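Local coordinates for protein ATP-dependent DNA helicase (Mycobacterium smegmatis, PDB 5V9X) that acts as an ATP-dependent 3'-to-5' RNA:DNA helicase that tracks along single-stranded DNA, and is bound here to that strand and the ATP analogue AMP-PNP, at residues 27-32 against 46-51; 52-57 against 248-253; 73-78 against 225-230. All coordinates share one frame; numbering follows the deposited sequence.

Contact 1: 27-32 against 46-51; sequences ADPLGR and AAPTPA. With ANP (phosphoaminophosphonic acid-adenylate ester), chain C.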
loop_
_atom_site.group_PDB
_atom_site.type_symbol
_atom_site.label_atom_id
_atom_site.label_comp_id
_atom_site.label_asym_id
_atom_site.label_seq_id
_atom_site.Cartn_x
_atom_site.Cartn_y
_atom_site.Cartn_z
ATOM N N ALA A 27 35.747 -4.605 -19.492
ATOM C CA ALA A 27 34.547 -4.546 -18.666
ATOM C C ALA A 27 34.821 -3.833 -17.347
ATOM O O ALA A 27 35.127 -4.471 -16.338
ATOM C CB ALA A 27 34.012 -5.948 -18.410
ATOM N N ASP A 28 34.709 -2.508 -17.361
ATOM C CA ASP A 28 34.964 -1.680 -16.183
ATOM C C ASP A 28 33.758 -0.785 -15.932
ATOM O O ASP A 28 33.554 0.197 -16.676
ATOM C CB ASP A 28 36.233 -0.852 -16.364
ATOM C CG ASP A 28 36.641 -0.116 -15.098
ATOM O OD1 ASP A 28 35.977 -0.289 -14.053
ATOM O OD2 ASP A 28 37.635 0.639 -15.150
ATOM N N PRO A 29 32.940 -1.076 -14.917
ATOM C CA PRO A 29 31.771 -0.222 -14.664
ATOM C C PRO A 29 32.138 1.160 -14.153
ATOM O O PRO A 29 31.379 2.112 -14.372
ATOM C CB PRO A 29 30.971 -1.013 -13.617
ATOM C CG PRO A 29 31.563 -2.397 -13.614
ATOM C CD PRO A 29 32.994 -2.225 -14.001
ATOM N N LEU A 30 33.272 1.299 -13.474
ATOM C CA LEU A 30 33.686 2.572 -12.905
ATOM C C LEU A 30 34.526 3.407 -13.862
ATOM O O LEU A 30 34.868 4.545 -13.527
ATOM C CB LEU A 30 34.459 2.332 -11.603
ATOM C CG LEU A 30 33.655 1.692 -10.470
ATOM C CD1 LEU A 30 34.581 1.097 -9.425
ATOM C CD2 LEU A 30 32.717 2.711 -9.839
ATOM N N GLY A 31 34.862 2.875 -15.040
ATOM C CA GLY A 31 35.650 3.622 -16.005
ATOM C C GLY A 31 34.978 4.882 -16.510
ATOM O O GLY A 31 35.671 5.820 -16.918
ATOM N N ARG A 32 33.646 4.928 -16.482
ATOM C CA ARG A 32 32.933 6.120 -16.929
ATOM C C ARG A 32 33.172 7.295 -15.990
ATOM O O ARG A 32 33.315 8.438 -16.440
ATOM C CB ARG A 32 31.439 5.816 -17.031
ATOM C CG ARG A 32 31.126 4.537 -17.785
ATOM C CD ARG A 32 29.676 4.111 -17.625
ATOM N NE ARG A 32 29.353 2.993 -18.508
ATOM C CZ ARG A 32 29.283 1.723 -18.121
ATOM N NH1 ARG A 32 29.502 1.396 -16.855
ATOM N NH2 ARG A 32 28.989 0.777 -19.003
ATOM N N ALA A 46 34.138 -4.005 -2.309
ATOM C CA ALA A 46 34.959 -4.975 -3.026
ATOM C C ALA A 46 34.789 -4.830 -4.532
ATOM O O ALA A 46 35.774 -4.783 -5.279
ATOM C CB ALA A 46 34.606 -6.393 -2.576
ATOM N N ALA A 47 33.543 -4.750 -4.996
ATOM C CA ALA A 47 33.249 -4.586 -6.412
ATOM C C ALA A 47 31.806 -4.133 -6.551
ATOM O O ALA A 47 30.976 -4.450 -5.692
ATOM C CB ALA A 47 33.471 -5.894 -7.185
ATOM N N PRO A 48 31.478 -3.384 -7.604
ATOM C CA PRO A 48 30.072 -3.060 -7.864
ATOM C C PRO A 48 29.238 -4.323 -8.009
ATOM O O PRO A 48 29.739 -5.388 -8.377
ATOM C CB PRO A 48 30.125 -2.275 -9.181
ATOM C CG PRO A 48 31.505 -1.720 -9.238
ATOM C CD PRO A 48 32.388 -2.722 -8.555
ATOM N N THR A 49 27.954 -4.201 -7.702
ATOM C CA THR A 49 27.038 -5.299 -7.968
ATOM C C THR A 49 26.538 -5.220 -9.403
ATOM O O THR A 49 26.591 -4.159 -10.031
ATOM C CB THR A 49 25.860 -5.254 -6.996
ATOM O OG1 THR A 49 25.089 -4.066 -7.222
ATOM C CG2 THR A 49 26.352 -5.275 -5.556
ATOM N N PRO A 50 26.069 -6.342 -9.963
ATOM C CA PRO A 50 25.507 -6.299 -11.324
ATOM C C PRO A 50 24.487 -5.192 -11.536
ATOM O O PRO A 50 24.547 -4.488 -12.553
ATOM C CB PRO A 50 24.884 -7.691 -11.471
ATOM C CG PRO A 50 25.749 -8.561 -10.637
ATOM C CD PRO A 50 26.177 -7.724 -9.459
ATOM N N ALA A 51 23.555 -5.010 -10.596
ATOM C CA ALA A 51 22.552 -3.961 -10.744
ATOM C C ALA A 51 23.190 -2.579 -10.825
ATOM O O ALA A 51 22.676 -1.703 -11.527
ATOM C CB ALA A 51 21.552 -4.019 -9.591
HETATM P PG ANP C . 16.428 -1.774 -0.620
HETATM O O1G ANP C . 15.798 -2.349 0.608
HETATM O O2G ANP C . 16.041 -0.252 -0.753
HETATM O O3G ANP C . 15.925 -2.560 -1.899
HETATM P PB ANP C . 18.875 -1.235 -1.794
HETATM O O1B ANP C . 18.387 0.224 -2.022
HETATM O O2B ANP C . 18.618 -2.052 -3.013
HETATM N N3B ANP C . 18.103 -1.914 -0.476
HETATM P PA ANP C . 21.019 -0.123 -0.553
HETATM O O1A ANP C . 20.144 0.232 0.593
HETATM O O2A ANP C . 21.345 1.056 -1.469
HETATM O O3A ANP C . 20.400 -1.230 -1.504
HETATM O "O5'" ANP C . 22.351 -0.791 -0.023
HETATM C "C5'" ANP C . 22.444 -1.944 0.879
HETATM C "C4'" ANP C . 23.662 -1.784 1.755
HETATM O "O4'" ANP C . 24.860 -2.183 1.039
HETATM C "C3'" ANP C . 23.923 -0.344 2.178
HETATM O "O3'" ANP C . 24.651 -0.339 3.396
HETATM C "C2'" ANP C . 24.813 0.171 1.047
HETATM O "O2'" ANP C . 25.398 1.456 1.312
HETATM C "C1'" ANP C . 25.700 -1.057 0.822
HETATM N N9 ANP C . 26.287 -1.192 -0.514
HETATM C C8 ANP C . 25.996 -0.486 -1.653
HETATM N N7 ANP C . 26.685 -0.860 -2.706
HETATM C C5 ANP C . 27.497 -1.874 -2.223
HETATM C C6 ANP C . 28.467 -2.687 -2.839
HETATM N N6 ANP C . 28.794 -2.600 -4.130
HETATM N N1 ANP C . 29.097 -3.606 -2.070
HETATM C C2 ANP C . 28.769 -3.699 -0.778
HETATM N N3 ANP C . 27.874 -2.986 -0.089
HETATM C C4 ANP C . 27.266 -2.088 -0.874
#
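Pro48 CG is met from two directions, roughly at right angles, by Pro29 and Leu30 of the N-terminal loop, and Pro48 contributes more than half of the 103 Å² buried between the segments in this small apolar contact. The two proline rings meet at their outer corners, with Pro29 CG 4.4 Å from Pro48 CG. Leu30 reaches the same atom with one branch, its CD1 lying 4.2 Å from Pro48 CG. Although Leu30 starts off along the flank of the contact, its chi1 of -64° and extended chi2 of 162° carry the methyl groups in towards the proline.

The loop is shaped by local bonds. Asp28 OD1 accepts the backbone N of Leu30 at 3.2 Å in an Asx turn, the N-H arriving from well above the carboxylate plane, and a weak bond runs from Arg32 NH1 to Pro29 O. On the other segment the backbone faces the nucleotide. Ala47 O receives the adenine amino group, ANP N6, over 3.3 Å and almost in line (171°), while Thr49 CG2 comes within 3.9 Å of the same N6. Reading of that amino group by a backbone carbonyl beside a Thr-Pro-x-Gln sequence is consistent with the Q motif of DEAD-box and related helicases. Thr49 also caps the start of helix 50-60.

Within the fold, the Pro29-Leu30-Pro48 cluster touches both helix 35-44 and helix 50-60. Phe41 of helix 35-44 meets both Leu30 and Pro48, and from helix 50-60 Ala53 meets Pro29 while Trp56 packs on Pro48.

Contact 2: 52-57 against 248-253; sequences QADAWS and VCPPAA. With ANP (phosphoaminophosphonic acid-adenylate ester), chain C.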
loop_
_atom_site.group_PDB
_atom_site.type_symbol
_atom_site.label_atom_id
_atom_site.label_comp_id
_atom_site.label_asym_id
_atom_site.label_seq_id
_atom_site.Cartn_x
_atom_site.Cartn_y
_atom_site.Cartn_z
ATOM N N GLN A 52 24.305 -2.366 -10.126
ATOM C CA GLN A 52 25.000 -1.086 -10.219
ATOM C C GLN A 52 25.671 -0.920 -11.578
ATOM O O GLN A 52 25.543 0.130 -12.220
ATOM C CB GLN A 52 26.028 -0.964 -9.094
ATOM C CG GLN A 52 25.421 -0.671 -7.736
ATOM C CD GLN A 52 26.421 -0.817 -6.609
ATOM O OE1 GLN A 52 27.392 -1.566 -6.720
ATOM N NE2 GLN A 52 26.193 -0.097 -5.517
ATOM N N ALA A 53 26.394 -1.948 -12.032
ATOM C CA ALA A 53 27.112 -1.855 -13.299
ATOM C C ALA A 53 26.155 -1.588 -14.455
ATOM O O ALA A 53 26.408 -0.721 -15.299
ATOM C CB ALA A 53 27.910 -3.136 -13.541
ATOM N N ASP A 54 25.041 -2.324 -14.503
ATOM C CA ASP A 54 24.052 -2.109 -15.555
ATOM C C ASP A 54 23.412 -0.731 -15.432
ATOM O O ASP A 54 23.262 -0.013 -16.427
ATOM C CB ASP A 54 22.981 -3.197 -15.500
ATOM C CG ASP A 54 23.556 -4.595 -15.597
ATOM O OD1 ASP A 54 24.765 -4.728 -15.879
ATOM O OD2 ASP A 54 22.793 -5.560 -15.385
ATOM N N ALA A 55 23.024 -0.346 -14.211
ATOM C CA ALA A 55 22.332 0.925 -14.022
ATOM C C ALA A 55 23.231 2.104 -14.367
ATOM O O ALA A 55 22.779 3.075 -14.984
ATOM C CB ALA A 55 21.821 1.046 -12.587
ATOM N N TRP A 56 24.507 2.041 -13.977
ATOM C CA TRP A 56 25.430 3.118 -14.321
ATOM C C TRP A 56 25.562 3.269 -15.831
ATOM O O TRP A 56 25.653 4.389 -16.343
ATOM C CB TRP A 56 26.797 2.867 -13.691
ATOM C CG TRP A 56 26.798 2.937 -12.197
ATOM C CD1 TRP A 56 25.929 3.630 -11.404
ATOM C CD2 TRP A 56 27.709 2.277 -11.313
ATOM N NE1 TRP A 56 26.248 3.446 -10.079
ATOM C CE2 TRP A 56 27.336 2.617 -9.997
ATOM C CE3 TRP A 56 28.806 1.431 -11.506
ATOM C CZ2 TRP A 56 28.022 2.142 -8.881
ATOM C CZ3 TRP A 56 29.483 0.963 -10.401
ATOM C CH2 TRP A 56 29.090 1.318 -9.104
ATOM N N SER A 57 25.564 2.150 -16.559
ATOM C CA SER A 57 25.674 2.215 -18.013
ATOM C C SER A 57 24.466 2.915 -18.623
ATOM O O SER A 57 24.610 3.830 -19.441
ATOM C CB SER A 57 25.827 0.808 -18.589
ATOM O OG SER A 57 26.090 0.862 -19.980
ATOM N N VAL A 248 16.590 -2.178 -16.110
ATOM C CA VAL A 248 17.734 -2.909 -15.581
ATOM C C VAL A 248 17.214 -3.927 -14.578
ATOM O O VAL A 248 16.637 -3.556 -13.549
ATOM C CB VAL A 248 18.754 -1.963 -14.929
ATOM C CG1 VAL A 248 19.755 -2.758 -14.109
ATOM C CG2 VAL A 248 19.467 -1.135 -15.985
ATOM N N CYS A 249 17.414 -5.208 -14.874
ATOM C CA CYS A 249 16.926 -6.291 -14.020
ATOM C C CYS A 249 17.867 -7.479 -14.148
ATOM O O CYS A 249 17.585 -8.448 -14.863
ATOM C CB CYS A 249 15.493 -6.682 -14.387
ATOM S SG CYS A 249 14.790 -8.002 -13.373
ATOM N N PRO A 250 19.005 -7.438 -13.460
ATOM C CA PRO A 250 19.975 -8.532 -13.557
ATOM C C PRO A 250 19.541 -9.715 -12.712
ATOM O O PRO A 250 18.636 -9.584 -11.874
ATOM C CB PRO A 250 21.262 -7.896 -13.016
ATOM C CG PRO A 250 20.769 -6.920 -12.005
ATOM C CD PRO A 250 19.464 -6.376 -12.546
ATOM N N PRO A 251 20.161 -10.895 -12.907
ATOM C CA PRO A 251 19.796 -12.075 -12.106
ATOM C C PRO A 251 19.822 -11.826 -10.606
ATOM O O PRO A 251 20.847 -11.430 -10.044
ATOM C CB PRO A 251 20.850 -13.109 -12.518
ATOM C CG PRO A 251 21.192 -12.736 -13.915
ATOM C CD PRO A 251 21.125 -11.232 -13.971
ATOM N N ALA A 252 18.688 -12.067 -9.952
ATOM C CA ALA A 252 18.505 -11.758 -8.541
ATOM C C ALA A 252 18.766 -13.002 -7.704
ATOM O O ALA A 252 18.083 -14.019 -7.864
ATOM C CB ALA A 252 17.096 -11.226 -8.280
ATOM N N ALA A 253 19.751 -12.916 -6.815
ATOM C CA ALA A 253 20.025 -13.948 -5.821
ATOM C C ALA A 253 19.919 -13.291 -4.449
ATOM O O ALA A 253 20.842 -12.597 -4.009
ATOM C CB ALA A 253 21.396 -14.582 -6.037
HETATM P PG ANP C . 16.428 -1.774 -0.620
HETATM O O1G ANP C . 15.798 -2.349 0.608
HETATM O O2G ANP C . 16.041 -0.252 -0.753
HETATM O O3G ANP C . 15.925 -2.560 -1.899
HETATM P PB ANP C . 18.875 -1.235 -1.794
HETATM O O1B ANP C . 18.387 0.224 -2.022
HETATM O O2B ANP C . 18.618 -2.052 -3.013
HETATM N N3B ANP C . 18.103 -1.914 -0.476
HETATM P PA ANP C . 21.019 -0.123 -0.553
HETATM O O1A ANP C . 20.144 0.232 0.593
HETATM O O2A ANP C . 21.345 1.056 -1.469
HETATM O O3A ANP C . 20.400 -1.230 -1.504
HETATM O "O5'" ANP C . 22.351 -0.791 -0.023
HETATM C "C5'" ANP C . 22.444 -1.944 0.879
HETATM C "C4'" ANP C . 23.662 -1.784 1.755
HETATM O "O4'" ANP C . 24.860 -2.183 1.039
HETATM C "C3'" ANP C . 23.923 -0.344 2.178
HETATM O "O3'" ANP C . 24.651 -0.339 3.396
HETATM C "C2'" ANP C . 24.813 0.171 1.047
HETATM O "O2'" ANP C . 25.398 1.456 1.312
HETATM C "C1'" ANP C . 25.700 -1.057 0.822
HETATM N N9 ANP C . 26.287 -1.192 -0.514
HETATM C C8 ANP C . 25.996 -0.486 -1.653
HETATM N N7 ANP C . 26.685 -0.860 -2.706
HETATM C C5 ANP C . 27.497 -1.874 -2.223
HETATM C C6 ANP C . 28.467 -2.687 -2.839
HETATM N N6 ANP C . 28.794 -2.600 -4.130
HETATM N N1 ANP C . 29.097 -3.606 -2.070
HETATM C C2 ANP C . 28.769 -3.699 -0.778
HETATM N N3 ANP C . 27.874 -2.986 -0.089
HETATM C C4 ANP C . 27.266 -2.088 -0.874
#
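Asp54 and Ala55 of helix 50-60 rest on Val248, the last residue of the edge strand 245-248 in the parallel sheet of the first RecA-like domain. The valine presents both methyl groups to the helix. Its CG1, anti to the backbone N (chi1 167°), meets Asp54 CB at 3.5 Å, and CG2 lies against the helix backbone, 4.0 Å from Ala55 CA. Beyond the strand, Pro250 runs alongside Asp54 in the opposite sense. Its CB sits 3.7 Å from Asp54 OD2, a van der Waals contact of a carboxylate oxygen with a proline ring. Val248 thus meets the CB of Asp54 and the helix backbone, while Ala55 also packs on Val67 of the adjoining strand 64-68.

Gln52, on the same helix, turns away from Val248 towards the nucleotide. Its side chain is extended beyond CG, bringing the amide to the adenine, as expected of the Q-motif glutamine in relatives. Each amide atom has a protein partner as well: OE1 accepts from Thr49 N and NE2 donates to Gly74 O, which should fix the flip of the amide. ANP N6 donates to Gln52 OE1 at 3.1 Å (145°) and Gln52 NE2 donates to ANP N7 at 3.0 Å (135°).

Contact 3: 73-78 against 225-230; sequences SGKTLA and LSATVR. With ANP (phosphoaminophosphonic acid-adenylate ester), chain C.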
loop_
_atom_site.group_PDB
_atom_site.type_symbol
_atom_site.label_atom_id
_atom_site.label_comp_id
_atom_site.label_asym_id
_atom_site.label_seq_id
_atom_site.Cartn_x
_atom_site.Cartn_y
_atom_site.Cartn_z
ATOM N N SER A 73 21.348 -4.983 -2.871
ATOM C CA SER A 73 21.958 -4.760 -4.176
ATOM C C SER A 73 22.626 -3.401 -4.334
ATOM O O SER A 73 23.363 -3.213 -5.309
ATOM C CB SER A 73 20.912 -4.921 -5.290
ATOM O OG SER A 73 20.244 -6.165 -5.184
ATOM N N GLY A 74 22.399 -2.458 -3.424
ATOM C CA GLY A 74 22.994 -1.143 -3.549
ATOM C C GLY A 74 22.345 -0.305 -4.628
ATOM O O GLY A 74 23.037 0.307 -5.447
ATOM N N LYS A 75 21.012 -0.278 -4.649
ATOM C CA LYS A 75 20.304 0.506 -5.652
ATOM C C LYS A 75 20.419 2.003 -5.399
ATOM O O LYS A 75 20.246 2.790 -6.335
ATOM C CB LYS A 75 18.837 0.080 -5.708
ATOM C CG LYS A 75 18.636 -1.366 -6.153
ATOM C CD LYS A 75 17.174 -1.664 -6.460
ATOM C CE LYS A 75 16.324 -1.715 -5.200
ATOM N NZ LYS A 75 16.668 -2.890 -4.352
ATOM N N THR A 76 20.715 2.411 -4.162
ATOM C CA THR A 76 20.889 3.832 -3.865
ATOM C C THR A 76 22.052 4.420 -4.655
ATOM O O THR A 76 21.894 5.424 -5.359
ATOM C CB THR A 76 21.114 4.035 -2.365
ATOM O OG1 THR A 76 19.971 3.574 -1.636
ATOM C CG2 THR A 76 21.360 5.506 -2.053
ATOM N N LEU A 77 23.236 3.811 -4.540
ATOM C CA LEU A 77 24.389 4.308 -5.285
ATOM C C LEU A 77 24.222 4.094 -6.782
ATOM O O LEU A 77 24.807 4.835 -7.580
ATOM C CB LEU A 77 25.671 3.639 -4.794
ATOM C CG LEU A 77 26.178 4.066 -3.415
ATOM C CD1 LEU A 77 27.414 3.274 -3.029
ATOM C CD2 LEU A 77 26.454 5.560 -3.367
ATOM N N ALA A 78 23.442 3.087 -7.182
ATOM C CA ALA A 78 23.135 2.912 -8.598
ATOM C C ALA A 78 22.464 4.154 -9.166
ATOM O O ALA A 78 22.809 4.612 -10.260
ATOM C CB ALA A 78 22.246 1.684 -8.799
ATOM N N LEU A 225 13.517 2.667 -8.584
ATOM C CA LEU A 225 14.145 1.594 -7.828
ATOM C C LEU A 225 13.077 0.789 -7.103
ATOM O O LEU A 225 12.145 1.360 -6.533
ATOM C CB LEU A 225 15.147 2.148 -6.806
ATOM C CG LEU A 225 16.117 3.218 -7.303
ATOM C CD1 LEU A 225 16.875 3.843 -6.144
ATOM C CD2 LEU A 225 17.074 2.621 -8.314
ATOM N N SER A 226 13.218 -0.535 -7.128
ATOM C CA SER A 226 12.330 -1.414 -6.378
ATOM C C SER A 226 12.823 -2.848 -6.484
ATOM O O SER A 226 13.292 -3.272 -7.543
ATOM C CB SER A 226 10.883 -1.327 -6.880
ATOM O OG SER A 226 10.050 -2.230 -6.171
ATOM N N ALA A 227 12.711 -3.582 -5.381
ATOM C CA ALA A 227 12.992 -5.008 -5.363
ATOM C C ALA A 227 11.792 -5.852 -5.765
ATOM O O ALA A 227 11.938 -7.067 -5.945
ATOM C CB ALA A 227 13.462 -5.431 -3.969
ATOM N N THR A 228 10.613 -5.243 -5.907
ATOM C CA THR A 228 9.356 -5.960 -6.136
ATOM C C THR A 228 8.611 -5.274 -7.280
ATOM O O THR A 228 7.730 -4.441 -7.055
ATOM C CB THR A 228 8.523 -6.002 -4.854
ATOM O OG1 THR A 228 8.373 -4.673 -4.338
ATOM C CG2 THR A 228 9.208 -6.866 -3.804
ATOM N N VAL A 229 8.965 -5.634 -8.511
ATOM C CA VAL A 229 8.399 -5.025 -9.709
ATOM C C VAL A 229 7.730 -6.112 -10.534
ATOM O O VAL A 229 8.390 -7.061 -10.974
ATOM C CB VAL A 229 9.465 -4.298 -10.544
ATOM C CG1 VAL A 229 8.833 -3.692 -11.788
ATOM C CG2 VAL A 229 10.151 -3.229 -9.718
ATOM N N ARG A 230 6.429 -5.964 -10.758
ATOM C CA ARG A 230 5.676 -6.859 -11.626
ATOM C C ARG A 230 4.365 -6.200 -12.041
ATOM O O ARG A 230 3.534 -5.873 -11.182
ATOM C CB ARG A 230 5.410 -8.195 -10.932
ATOM C CG ARG A 230 4.349 -9.036 -11.615
ATOM C CD ARG A 230 4.301 -10.438 -11.043
ATOM N NE ARG A 230 3.064 -11.125 -11.400
ATOM C CZ ARG A 230 2.888 -12.440 -11.312
ATOM N NH1 ARG A 230 3.876 -13.217 -10.887
ATOM N NH2 ARG A 230 1.727 -12.979 -11.657
HETATM P PG ANP C . 16.428 -1.774 -0.620
HETATM O O1G ANP C . 15.798 -2.349 0.608
HETATM O O2G ANP C . 16.041 -0.252 -0.753
HETATM O O3G ANP C . 15.925 -2.560 -1.899
HETATM P PB ANP C . 18.875 -1.235 -1.794
HETATM O O1B ANP C . 18.387 0.224 -2.022
HETATM O O2B ANP C . 18.618 -2.052 -3.013
HETATM N N3B ANP C . 18.103 -1.914 -0.476
HETATM P PA ANP C . 21.019 -0.123 -0.553
HETATM O O1A ANP C . 20.144 0.232 0.593
HETATM O O2A ANP C . 21.345 1.056 -1.469
HETATM O O3A ANP C . 20.400 -1.230 -1.504
HETATM O "O5'" ANP C . 22.351 -0.791 -0.023
HETATM C "C5'" ANP C . 22.444 -1.944 0.879
HETATM C "C4'" ANP C . 23.662 -1.784 1.755
HETATM O "O4'" ANP C . 24.860 -2.183 1.039
HETATM C "C3'" ANP C . 23.923 -0.344 2.178
HETATM O "O3'" ANP C . 24.651 -0.339 3.396
HETATM C "C2'" ANP C . 24.813 0.171 1.047
HETATM O "O2'" ANP C . 25.398 1.456 1.312
HETATM C "C1'" ANP C . 25.700 -1.057 0.822
HETATM N N9 ANP C . 26.287 -1.192 -0.514
HETATM C C8 ANP C . 25.996 -0.486 -1.653
HETATM N N7 ANP C . 26.685 -0.860 -2.706
HETATM C C5 ANP C . 27.497 -1.874 -2.223
HETATM C C6 ANP C . 28.467 -2.687 -2.839
HETATM N N6 ANP C . 28.794 -2.600 -4.130
HETATM N N1 ANP C . 29.097 -3.606 -2.070
HETATM C C2 ANP C . 28.769 -3.699 -0.778
HETATM N N3 ANP C . 27.874 -2.986 -0.089
HETATM C C4 ANP C . 27.266 -2.088 -0.874
#
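Lys75 NZ is held by three acceptors: ANP O2B at 2.5 Å, ANP O3G at 2.6 Å and the backbone carbonyl of Ala69. The shortness of the first two should not be read closely in a model at 2.80 Å resolution. The ammonium group therefore bridges the beta and gamma phosphates of the analogue, as the lysine of a P-loop (Walker A) does, and the strand-loop-helix around it fits that motif. Bends at chi3 (-71°) and chi4 (-68°) fold the end of the chain back to the phosphates. ANP O3A receives weak bonds from the backbone N of Gly74 and of Lys75. Thr76 holds the alpha phosphate twice, its OG1 at 2.9 Å and its backbone N at 3.1 Å from ANP O2A.

Against the folded lysine lies segment 225-230, the end of strand 221-226 and the loop that follows. Leu225 packs against the first turn of helix 75-88. Its CD1 approaches Lys75 O at 3.5 Å, and CD2 packs on Lys75 CB at 4.0 Å. Further out, the CE end of the lysine passes over the backbone N of Ser226, and the methyl group CB of Ala227 lies 4.1 Å from Lys75 NZ. This buried packing places the phosphate-binding lysine beside a Ser-Ala-Thr sequence that matches motif III of superfamily 2 helicases, which is thought in relatives to help couple ATP hydrolysis to unwinding. Here Thr228 OG1 bonds to Gln411 of helix 406-413, from the second RecA-like domain. Ser226 to Thr228 form an ST turn, in which Thr228 N donates to Ser226 OG over 3.1 Å at 162°.

Overall arrangement
All three contacts lie around one AMP-PNP at the first RecA-like domain. Their centres lie about 10 Å (contacts 1 and 2), 9 Å (2 and 3) and 16 Å (1 and 3) apart. Contact 1 closes first along the chain; both segments of contact 3 then fall between the two of contact 2. Helix 50-60 is common to contacts 1 and 2. Strands 221-226 and 245-248, used by contacts 3 and 2, flank strand 64-68 in the parallel sheet. Bonds of Thr49 to Ser73 and Gln52 to Gly74 join the adenine side to the phosphate loop, and Trp56 to Leu77 further links contacts 2 and 3.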